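Local coordinates for protein uracil-dna glycosylase (Deinococcus radiodurans, PDB 4UQM) that belongs to the uracil-DNA glycosylase superfamily and folds around a four-stranded parallel beta-sheet flanked by helices, modelled here with bound nucleic acid, at residues His127-Trp133 with Trp238-Val244; Arg177-Trp183 with Asn198-Ser204. The protein carries 1 engineered substitution. All blocks are in the same frame, centred on the assembly; numbering follows the deposited sequence.

Interaction 1 of 2, residues His127-Trp133 with Trp238-Val244; sequences HGYLRSW and WQLPATV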
ATOM      1  N   HIS A 127       6.132  18.260   1.238  1.00 21.00           N
ATOM      2  CA  HIS A 127       4.834  17.589   1.278  1.00 20.62           C
ATOM      3  C   HIS A 127       4.992  16.101   1.348  1.00 19.59           C
ATOM      4  O   HIS A 127       6.102  15.572   1.153  1.00 18.49           O
ATOM      5  CB  HIS A 127       4.028  17.987   0.023  1.00 20.25           C
ATOM      6  CG  HIS A 127       4.579  17.383  -1.227  1.00 19.97           C
ATOM      7  ND1 HIS A 127       4.281  16.101  -1.611  1.00 19.33           N
ATOM      8  CD2 HIS A 127       5.408  17.876  -2.176  1.00 20.38           C
ATOM      9  CE1 HIS A 127       4.910  15.810  -2.730  1.00 19.47           C
ATOM     10  NE2 HIS A 127       5.644  16.861  -3.070  1.00 21.18           N
ATOM     11  N   GLY A 128       3.856  15.412   1.594  1.00 18.52           N
ATOM     12  CA  GLY A 128       3.852  13.961   1.672  1.00 17.75           C
ATOM     13  C   GLY A 128       2.937  13.244   0.694  1.00 17.39           C
ATOM     14  O   GLY A 128       2.508  12.123   0.962  1.00 16.80           O
ATOM     15  N   TYR A 129       2.650  13.867  -0.448  1.00 17.35           N
ATOM     16  CA  TYR A 129       1.661  13.369  -1.417  1.00 17.86           C
ATOM     17  C   TYR A 129       2.322  12.483  -2.447  1.00 16.96           C
ATOM     18  O   TYR A 129       3.191  12.944  -3.203  1.00 18.04           O
ATOM     19  CB  TYR A 129       1.007  14.560  -2.070  1.00 19.13           C
ATOM     20  CG  TYR A 129      -0.157  14.266  -2.944  1.00 19.54           C
ATOM     21  CD1 TYR A 129      -1.256  13.590  -2.498  1.00 19.57           C
ATOM     22  CD2 TYR A 129      -0.178  14.761  -4.245  1.00 21.58           C
ATOM     23  CE1 TYR A 129      -2.375  13.370  -3.333  1.00 21.23           C
ATOM     24  CE2 TYR A 129      -1.271  14.599  -5.055  1.00 22.57           C
ATOM     25  CZ  TYR A 129      -2.350  13.875  -4.615  1.00 22.35           C
ATOM     26  OH  TYR A 129      -3.499  13.701  -5.420  1.00 26.68           O
ATOM     27  N   LEU A 130       1.910  11.208  -2.472  1.00 15.61           N
ATOM     28  CA  LEU A 130       2.624  10.180  -3.234  1.00 15.83           C
ATOM     29  C   LEU A 130       1.902   9.741  -4.495  1.00 15.47           C
ATOM     30  O   LEU A 130       2.251   8.727  -5.096  1.00 16.33           O
ATOM     31  CB  LEU A 130       2.917   8.989  -2.322  1.00 14.83           C
ATOM     32  CG  LEU A 130       3.607   9.300  -1.004  1.00 16.30           C
ATOM     33  CD1 LEU A 130       3.768   7.993  -0.221  1.00 15.53           C
ATOM     34  CD2 LEU A 130       4.945   9.967  -1.205  1.00 16.37           C
ATOM     35  N   ARG A 131       0.938  10.545  -4.960  1.00 16.09           N
ATOM     36  CA  ARG A 131       0.158  10.193  -6.143  1.00 17.98           C
ATOM     37  C   ARG A 131       1.065   9.931  -7.352  1.00 16.61           C
ATOM     38  O   ARG A 131       0.768   9.050  -8.190  1.00 17.50           O
ATOM     39  CB  ARG A 131      -0.855  11.279  -6.482  1.00 19.22           C
ATOM     40  CG  ARG A 131      -1.686  11.007  -7.731  1.00 22.43           C
ATOM     41  CD  ARG A 131      -2.601  12.147  -8.083  1.00 28.19           C
ATOM     42  NE  ARG A 131      -1.950  13.442  -8.464  1.00 30.85           N
ATOM     43  CZ  ARG A 131      -2.540  14.654  -8.505  1.00 30.42           C
ATOM     44  NH1 ARG A 131      -3.811  14.819  -8.184  1.00 36.43           N
ATOM     45  NH2 ARG A 131      -1.830  15.734  -8.868  1.00 37.67           N
ATOM     46  N   SER A 132       2.154  10.681  -7.454  1.00 16.46           N
ATOM     47  CA  SER A 132       3.054  10.529  -8.620  1.00 17.27           C
ATOM     48  C   SER A 132       3.788   9.195  -8.626  1.00 17.31           C
ATOM     49  O   SER A 132       4.249   8.771  -9.695  1.00 17.61           O
ATOM     50  CB  SER A 132       4.024  11.701  -8.770  1.00 18.52           C
ATOM     51  OG  SER A 132       4.920  11.724  -7.690  1.00 18.66           O
ATOM     52  N   TRP A 133       3.861   8.510  -7.504  1.00 16.00           N
ATOM     53  CA  TRP A 133       4.365   7.135  -7.480  1.00 15.80           C
ATOM     54  C   TRP A 133       3.277   6.162  -7.976  1.00 16.07           C
ATOM     55  O   TRP A 133       3.524   5.280  -8.782  1.00 16.03           O
ATOM     56  CB  TRP A 133       4.791   6.691  -6.078  1.00 15.53           C
ATOM     57  CG  TRP A 133       6.032   7.333  -5.532  1.00 15.61           C
ATOM     58  CD1 TRP A 133       6.907   8.152  -6.180  1.00 15.12           C
ATOM     59  CD2 TRP A 133       6.536   7.191  -4.198  1.00 15.49           C
ATOM     60  NE1 TRP A 133       7.907   8.543  -5.320  1.00 16.40           N
ATOM     61  CE2 TRP A 133       7.723   7.922  -4.114  1.00 16.12           C
ATOM     62  CE3 TRP A 133       6.135   6.437  -3.095  1.00 15.80           C
ATOM     63  CZ2 TRP A 133       8.452   8.020  -2.935  1.00 16.08           C
ATOM     64  CZ3 TRP A 133       6.904   6.497  -1.937  1.00 16.03           C
ATOM     65  CH2 TRP A 133       8.041   7.276  -1.864  1.00 17.03           C
ATOM     66  N   TRP A 238      11.686   7.757  -8.185  1.00 18.01           N
ATOM     67  CA  TRP A 238      11.306   7.971  -6.811  1.00 17.50           C
ATOM     68  C   TRP A 238      11.211   9.456  -6.439  1.00 17.41           C
ATOM     69  O   TRP A 238      10.498   9.820  -5.500  1.00 17.79           O
ATOM     70  CB  TRP A 238      12.259   7.225  -5.846  1.00 18.78           C
ATOM     71  CG  TRP A 238      12.216   5.719  -5.984  1.00 17.86           C
ATOM     72  CD1 TRP A 238      13.182   4.912  -6.532  1.00 18.48           C
ATOM     73  CD2 TRP A 238      11.159   4.845  -5.556  1.00 17.50           C
ATOM     74  NE1 TRP A 238      12.778   3.595  -6.471  1.00 19.24           N
ATOM     75  CE2 TRP A 238      11.548   3.526  -5.864  1.00 18.71           C
ATOM     76  CE3 TRP A 238       9.946   5.059  -4.902  1.00 16.67           C
ATOM     77  CZ2 TRP A 238      10.726   2.424  -5.597  1.00 19.02           C
ATOM     78  CZ3 TRP A 238       9.144   3.957  -4.629  1.00 17.75           C
ATOM     79  CH2 TRP A 238       9.536   2.663  -4.979  1.00 18.64           C
ATOM     80  N   GLN A 239      11.930  10.332  -7.138  1.00 17.87           N
ATOM     81  CA  GLN A 239      11.808  11.766  -6.856  1.00 18.80           C
ATOM     82  C   GLN A 239      10.391  12.240  -7.008  1.00 19.48           C
ATOM     83  O   GLN A 239       9.738  11.900  -7.965  1.00 18.95           O
ATOM     84  CB  GLN A 239      12.703  12.574  -7.798  1.00 20.02           C
ATOM     85  CG  GLN A 239      12.722  14.075  -7.475  1.00 19.42           C
ATOM     86  CD  GLN A 239      13.245  14.326  -6.061  1.00 19.58           C
ATOM     87  OE1 GLN A 239      14.409  14.017  -5.763  1.00 20.48           O
ATOM     88  NE2 GLN A 239      12.410  14.866  -5.202  1.00 19.74           N
ATOM     89  N   LEU A 240       9.911  12.972  -5.989  1.00 19.11           N
ATOM     90  CA  LEU A 240       8.609  13.604  -5.961  1.00 18.85           C
ATOM     91  C   LEU A 240       8.719  15.042  -6.387  1.00 19.78           C
ATOM     92  O   LEU A 240       9.789  15.642  -6.233  1.00 20.51           O
ATOM     93  CB  LEU A 240       8.068  13.523  -4.551  1.00 18.22           C
ATOM     94  CG  LEU A 240       7.791  12.104  -4.081  1.00 18.07           C
ATOM     95  CD1 LEU A 240       7.795  12.076  -2.566  1.00 18.54           C
ATOM     96  CD2 LEU A 240       6.498  11.518  -4.647  1.00 17.58           C
ATOM     97  N   PRO A 241       7.621  15.632  -6.903  1.00 19.66           N
ATOM     98  CA  PRO A 241       7.647  17.065  -7.206  1.00 20.72           C
ATOM     99  C   PRO A 241       7.929  17.919  -5.991  1.00 22.04           C
ATOM    100  O   PRO A 241       7.491  17.570  -4.889  1.00 22.56           O
ATOM    101  CB  PRO A 241       6.268  17.354  -7.784  1.00 23.32           C
ATOM    102  CG  PRO A 241       5.507  16.138  -7.708  1.00 24.97           C
ATOM    103  CD  PRO A 241       6.306  15.036  -7.124  1.00 20.18           C
ATOM    104  N   ALA A 242       8.620  19.051  -6.167  1.00 23.22           N
ATOM    105  CA  ALA A 242       8.834  19.929  -5.032  1.00 24.27           C
ATOM    106  C   ALA A 242       7.538  20.494  -4.436  1.00 23.70           C
ATOM    107  O   ALA A 242       7.423  20.640  -3.232  1.00 27.23           O
ATOM    108  CB  ALA A 242       9.778  21.072  -5.398  1.00 26.50           C
ATOM    109  N   THR A 243       6.576  20.785  -5.291  1.00 25.70           N
ATOM    110  CA  THR A 243       5.272  21.262  -4.863  1.00 27.22           C
ATOM    111  C   THR A 243       4.179  20.508  -5.619  1.00 26.71           C
ATOM    112  O   THR A 243       4.378  20.009  -6.755  1.00 28.35           O
ATOM    113  CB  THR A 243       5.104  22.787  -5.132  1.00 29.95           C
ATOM    114  OG1 THR A 243       5.067  23.026  -6.531  1.00 32.20           O
ATOM    115  CG2 THR A 243       6.247  23.611  -4.547  1.00 31.13           C
ATOM    116  N   VAL A 244       3.024  20.444  -4.968  1.00 27.25           N
ATOM    117  CA  VAL A 244       1.845  19.706  -5.430  1.00 28.70           C
ATOM    118  C   VAL A 244       0.557  20.526  -5.294  1.00 31.23           C
ATOM    119  O   VAL A 244       0.538  21.502  -4.568  1.00 37.02           O
ATOM    120  CB  VAL A 244       1.698  18.378  -4.611  1.00 28.10           C
ATOM    121  CG1 VAL A 244       2.750  17.416  -5.019  1.00 28.81           C
ATOM    122  CG2 VAL A 244       1.778  18.560  -3.100  1.00 28.99           C
TER
HETATM  123  O   HOH W   1       7.250  10.613  -8.702  1.00 19.92           O
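The C-terminal tail, Trp238-Val244, runs over the turn starting helix 131-134, and Trp133 and His127 each bind one of its carbonyls. Trp238 presents its edge to one face of the Trp133 indole in a T-shaped stack (six-membered ring centroids 5.1 Å apart, planes at 88°), while Leu240 CD2 makes a CH-pi contact over the opposite face, 3.8 Å from the five-membered ring centroid. NE1 of Trp133 donates to Trp238 O at 2.9 Å, in the indole plane but above the carbonyl plane. Ser132 OG reaches Gln239 O through a water. Leu130 CD2 meets Leu240 CD1, on the same side of the indole as Leu240 CD2.

His127 suits its place by having two ring nitrogens: ND1 accepts from Tyr129 N (3.0 Å) and NE2 donates to Pro241 O (2.7 Å), both in the ring plane. CB already points at the tail, and chi1 (71°), with CG between N and the carbonyl carbon, brings NE2 to Pro241 O and one face under Val244 CG1, 3.7 Å from the ring centroid. Bonds at both nitrogens fix the imidazole rotation and indicate the NE2-H tautomer, probably neutral; the two ring donors satisfy carbonyls of an irregular tail.

Interaction 2 of 2, residues Arg177-Trp183 with Asn198-Ser204; sequences RVVFILW and NHVVIES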
ATOM      1  N   ARG A 177       7.553  -9.260 -14.337  1.00 25.77           N
ATOM      2  CA  ARG A 177       8.086  -8.985 -13.016  1.00 23.85           C
ATOM      3  C   ARG A 177       7.367  -7.866 -12.259  1.00 22.80           C
ATOM      4  O   ARG A 177       7.209  -6.726 -12.724  1.00 23.09           O
ATOM      5  CB  ARG A 177       9.571  -8.597 -13.101  1.00 25.12           C
ATOM      6  CG  ARG A 177      10.150  -8.181 -11.755  1.00 24.88           C
ATOM      7  CD  ARG A 177      11.642  -8.278 -11.737  1.00 24.15           C
ATOM      8  NE  ARG A 177      12.138  -9.672 -11.703  1.00 25.01           N
ATOM      9  CZ  ARG A 177      13.416  -9.993 -11.597  1.00 26.01           C
ATOM     10  NH1 ARG A 177      14.368  -9.055 -11.693  1.00 27.25           N
ATOM     11  NH2 ARG A 177      13.778 -11.268 -11.488  1.00 28.03           N
ATOM     12  N   VAL A 178       6.993  -8.180 -11.038  1.00 21.95           N
ATOM     13  CA  VAL A 178       6.565  -7.237 -10.037  1.00 21.22           C
ATOM     14  C   VAL A 178       7.498  -7.358  -8.842  1.00 20.23           C
ATOM     15  O   VAL A 178       7.867  -8.478  -8.403  1.00 20.73           O
ATOM     16  CB  VAL A 178       5.109  -7.506  -9.616  1.00 20.01           C
ATOM     17  CG1 VAL A 178       4.710  -6.613  -8.505  1.00 19.24           C
ATOM     18  CG2 VAL A 178       4.194  -7.294 -10.818  1.00 20.83           C
ATOM     19  N   VAL A 179       7.885  -6.216  -8.308  1.00 18.23           N
ATOM     20  CA  VAL A 179       8.611  -6.166  -7.042  1.00 18.27           C
ATOM     21  C   VAL A 179       7.645  -5.904  -5.917  1.00 18.38           C
ATOM     22  O   VAL A 179       6.949  -4.871  -5.901  1.00 18.16           O
ATOM     23  CB  VAL A 179       9.730  -5.107  -7.098  1.00 18.35           C
ATOM     24  CG1 VAL A 179      10.505  -5.054  -5.773  1.00 19.50           C
ATOM     25  CG2 VAL A 179      10.673  -5.269  -8.302  1.00 19.74           C
ATOM     26  N   PHE A 180       7.603  -6.801  -4.959  1.00 17.81           N
ATOM     27  CA  PHE A 180       6.806  -6.670  -3.769  1.00 17.86           C
ATOM     28  C   PHE A 180       7.680  -6.233  -2.623  1.00 17.23           C
ATOM     29  O   PHE A 180       8.641  -6.944  -2.276  1.00 18.93           O
ATOM     30  CB  PHE A 180       6.168  -8.021  -3.407  1.00 17.24           C
ATOM     31  CG  PHE A 180       5.196  -8.582  -4.444  1.00 17.92           C
ATOM     32  CD1 PHE A 180       5.638  -9.191  -5.614  1.00 20.44           C
ATOM     33  CD2 PHE A 180       3.830  -8.519  -4.213  1.00 18.29           C
ATOM     34  CE1 PHE A 180       4.739  -9.758  -6.496  1.00 19.56           C
ATOM     35  CE2 PHE A 180       2.898  -9.062  -5.119  1.00 18.86           C
ATOM     36  CZ  PHE A 180       3.369  -9.670  -6.268  1.00 19.88           C
ATOM     37  N   ILE A 181       7.333  -5.104  -2.024  1.00 15.75           N
ATOM     38  CA  ILE A 181       8.040  -4.549  -0.859  1.00 16.23           C
ATOM     39  C   ILE A 181       7.123  -4.687   0.351  1.00 16.25           C
ATOM     40  O   ILE A 181       6.087  -4.063   0.429  1.00 15.87           O
ATOM     41  CB  ILE A 181       8.414  -3.043  -1.066  1.00 16.99           C
ATOM     42  CG1 ILE A 181       9.248  -2.865  -2.347  1.00 16.99           C
ATOM     43  CG2 ILE A 181       9.088  -2.465   0.174  1.00 17.62           C
ATOM     44  CD1 ILE A 181       9.456  -1.382  -2.666  1.00 17.79           C
ATOM     45  N   LEU A 182       7.546  -5.553   1.297  1.00 16.78           N
ATOM     46  CA  LEU A 182       6.711  -5.911   2.461  1.00 16.13           C
ATOM     47  C   LEU A 182       7.330  -5.219   3.653  1.00 16.01           C
ATOM     48  O   LEU A 182       8.429  -5.603   4.120  1.00 17.22           O
ATOM     49  CB  LEU A 182       6.678  -7.433   2.614  1.00 16.89           C
ATOM     50  CG  LEU A 182       6.266  -8.198   1.334  1.00 17.14           C
ATOM     51  CD1 LEU A 182       6.239  -9.706   1.632  1.00 18.94           C
ATOM     52  CD2 LEU A 182       4.926  -7.715   0.792  1.00 17.74           C
ATOM     53  N   TRP A 183       6.626  -4.208   4.171  1.00 15.52           N
ATOM     54  CA  TRP A 183       7.096  -3.423   5.297  1.00 16.14           C
ATOM     55  C   TRP A 183       6.328  -3.767   6.556  1.00 16.55           C
ATOM     56  O   TRP A 183       5.179  -3.334   6.711  1.00 15.81           O
ATOM     57  CB  TRP A 183       6.927  -1.916   5.017  1.00 15.37           C
ATOM     58  CG  TRP A 183       8.023  -1.394   4.056  1.00 16.39           C
ATOM     59  CD1 TRP A 183       9.250  -1.952   3.794  1.00 16.26           C
ATOM     60  CD2 TRP A 183       7.967  -0.178   3.313  1.00 15.96           C
ATOM     61  NE1 TRP A 183       9.974  -1.138   2.924  1.00 17.86           N
ATOM     62  CE2 TRP A 183       9.186  -0.048   2.620  1.00 16.76           C
ATOM     63  CE3 TRP A 183       7.014   0.825   3.175  1.00 15.56           C
ATOM     64  CZ2 TRP A 183       9.428   1.066   1.795  1.00 15.86           C
ATOM     65  CZ3 TRP A 183       7.268   1.894   2.353  1.00 16.52           C
ATOM     66  CH2 TRP A 183       8.437   1.985   1.667  1.00 16.96           C
ATOM     67  N   ASN A 198       8.991 -14.844 -11.904  1.00 26.92           N
ATOM     68  CA  ASN A 198       9.609 -13.571 -12.256  1.00 27.48           C
ATOM     69  C   ASN A 198       9.525 -12.493 -11.239  1.00 26.60           C
ATOM     70  O   ASN A 198      10.059 -11.396 -11.459  1.00 26.47           O
ATOM     71  CB  ASN A 198       9.027 -13.043 -13.552  1.00 29.43           C
ATOM     72  CG  ASN A 198       9.377 -13.916 -14.718  1.00 29.82           C
ATOM     73  OD1 ASN A 198      10.510 -14.444 -14.836  1.00 36.61           O
ATOM     74  ND2 ASN A 198       8.404 -14.098 -15.602  1.00 34.06           N
ATOM     75  N   HIS A 199       8.885 -12.762 -10.111  1.00 25.09           N
ATOM     76  CA  HIS A 199       8.688 -11.717  -9.125  1.00 23.28           C
ATOM     77  C   HIS A 199       9.850 -11.641  -8.126  1.00 22.41           C
ATOM     78  O   HIS A 199      10.629 -12.562  -8.028  1.00 23.42           O
ATOM     79  CB  HIS A 199       7.353 -11.902  -8.414  1.00 23.29           C
ATOM     80  CG  HIS A 199       6.191 -11.889  -9.357  1.00 23.27           C
ATOM     81  ND1 HIS A 199       6.175 -11.081 -10.469  1.00 22.66           N
ATOM     82  CD2 HIS A 199       5.030 -12.580  -9.383  1.00 23.18           C
ATOM     83  CE1 HIS A 199       5.071 -11.280 -11.151  1.00 23.73           C
ATOM     84  NE2 HIS A 199       4.350 -12.176 -10.508  1.00 23.49           N
ATOM     85  N   VAL A 200       9.931 -10.524  -7.408  1.00 21.64           N
ATOM     86  CA  VAL A 200      10.970 -10.262  -6.418  1.00 21.12           C
ATOM     87  C   VAL A 200      10.312  -9.795  -5.167  1.00 20.58           C
ATOM     88  O   VAL A 200       9.416  -8.950  -5.214  1.00 20.08           O
ATOM     89  CB  VAL A 200      11.980  -9.213  -6.945  1.00 21.89           C
ATOM     90  CG1 VAL A 200      12.985  -8.782  -5.880  1.00 23.14           C
ATOM     91  CG2 VAL A 200      12.733  -9.725  -8.180  1.00 25.31           C
ATOM     92  N   VAL A 201      10.788 -10.266  -4.024  1.00 20.61           N
ATOM     93  CA  VAL A 201      10.326  -9.837  -2.727  1.00 20.02           C
ATOM     94  C   VAL A 201      11.455  -9.156  -1.965  1.00 20.19           C
ATOM     95  O   VAL A 201      12.574  -9.680  -1.867  1.00 21.23           O
ATOM     96  CB  VAL A 201       9.787 -10.992  -1.895  1.00 21.37           C
ATOM     97  CG1 VAL A 201       9.287 -10.498  -0.549  1.00 23.85           C
ATOM     98  CG2 VAL A 201       8.676 -11.682  -2.674  1.00 22.04           C
ATOM     99  N   ILE A 202      11.136  -7.970  -1.455  1.00 19.01           N
ATOM    100  CA  ILE A 202      11.992  -7.228  -0.561  1.00 19.00           C
ATOM    101  C   ILE A 202      11.229  -7.054   0.737  1.00 19.16           C
ATOM    102  O   ILE A 202      10.076  -6.618   0.725  1.00 19.15           O
ATOM    103  CB  ILE A 202      12.346  -5.861  -1.184  1.00 20.19           C
ATOM    104  CG1 ILE A 202      13.135  -6.075  -2.448  1.00 21.25           C
ATOM    105  CG2 ILE A 202      13.141  -5.013  -0.182  1.00 21.28           C
ATOM    106  CD1 ILE A 202      13.239  -4.847  -3.339  1.00 22.56           C
ATOM    107  N   GLU A 203      11.840  -7.401   1.872  1.00 20.62           N
ATOM    108  CA  GLU A 203      11.119  -7.342   3.125  1.00 20.19           C
ATOM    109  C   GLU A 203      11.969  -6.690   4.182  1.00 19.73           C
ATOM    110  O   GLU A 203      13.187  -6.867   4.225  1.00 22.30           O
ATOM    111  CB  GLU A 203      10.584  -8.722   3.539  1.00 24.09           C
ATOM    112  CG  GLU A 203      11.600  -9.715   3.913  1.00 26.59           C
ATOM    113  CD  GLU A 203      10.983 -11.101   4.120  1.00 28.01           C
ATOM    114  OE1 GLU A 203       9.892 -11.233   4.709  1.00 28.94           O
ATOM    115  OE2 GLU A 203      11.513 -12.030   3.561  1.00 32.98           O
ATOM    116  N   SER A 204      11.296  -5.986   5.083  1.00 18.79           N
ATOM    117  CA  SER A 204      11.979  -5.366   6.222  1.00 18.78           C
ATOM    118  C   SER A 204      10.991  -5.012   7.296  1.00 18.73           C
ATOM    119  O   SER A 204       9.790  -5.223   7.147  1.00 18.36           O
ATOM    120  CB  SER A 204      12.715  -4.069   5.819  1.00 19.35           C
ATOM    121  OG  SER A 204      11.812  -3.021   5.541  1.00 18.67           O
TER
HETATM  122  O   HOH W   2      12.294 -13.465 -10.149  1.00 26.20           O
HETATM  123  O   HOH W   3      12.766  -2.004   3.195  1.00 19.89           O
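The guanidinium of Arg177 has Val200 CG2 over the centre of one face, 3.5 Å from CZ, and Asn198 O at its edge, where NE donates to it in plane at 2.7 Å. The bend at chi3 (-72°) swings the group across the valine, and a water links NH2 to His199 O. Phe180 turns its edge to the face of the His199 ring, planes at 67°; Val200 O also lies at the phenyl edge, and Val178 CG1 covers one phenyl face. ND1 of His199 accepts a hydrogen bond from Val178 N (3.1 Å), the donor lying tilted from the ring plane, while NE2 bonds Asn172 O, extending the ladder beyond the strand. The Trp183 indole has Ile181 CG2 over one face and pairs edge-to-face with Phe215 and Phe96; Ser204 OG approaches CD1 obliquely at 3.3 Å, and a water joins this hydroxyl to NE1.

Between these ends the strands pair in parallel. Phe180 and Leu182 each use both N and O toward strand 200-204, Phe180 N to Val200 O and Phe180 O to Ile202 N (2.8 Å each), while Val179, Ile181 and Trp183 bond the 77-81 side. Beta-branched valines and isoleucines suit the extended backbone: Val179 CG1 meets Ile202 CD1 at 3.7 Å on one face; on the other, the apolar Leu182 meets Val201 CG1 through CD1.

The pair belongs to a beta-alpha-beta unit with helix 185-188, whose Arg188, with Lys191, pairs with Glu203. Helix 220-230 covers Val179, Ile181 and Ile202, helix 160-172 packs on Phe180, and strand 200-204 is outermost.

After strand 77-81 and helix 106-118 the chain reaches 127-133, the first segment of interaction 1, and then lays down strand 138-142 and helix 160-172 before entering strand 179-183. Interaction 2 closes a short loop of 14 residues, returning as strand 200-204 at the edge of the parallel sheet. Helix 220-230 follows, and only after it does the tail 238-244 come back to complete interaction 1 across 104 intervening residues. The short closure therefore lies wholly within the long one. Interaction 2 joins neighbouring strands of the sheet, while interaction 1 ties the C-terminal end to the region leading into strand 138-142; their centres are 22 Å apart and they do not touch.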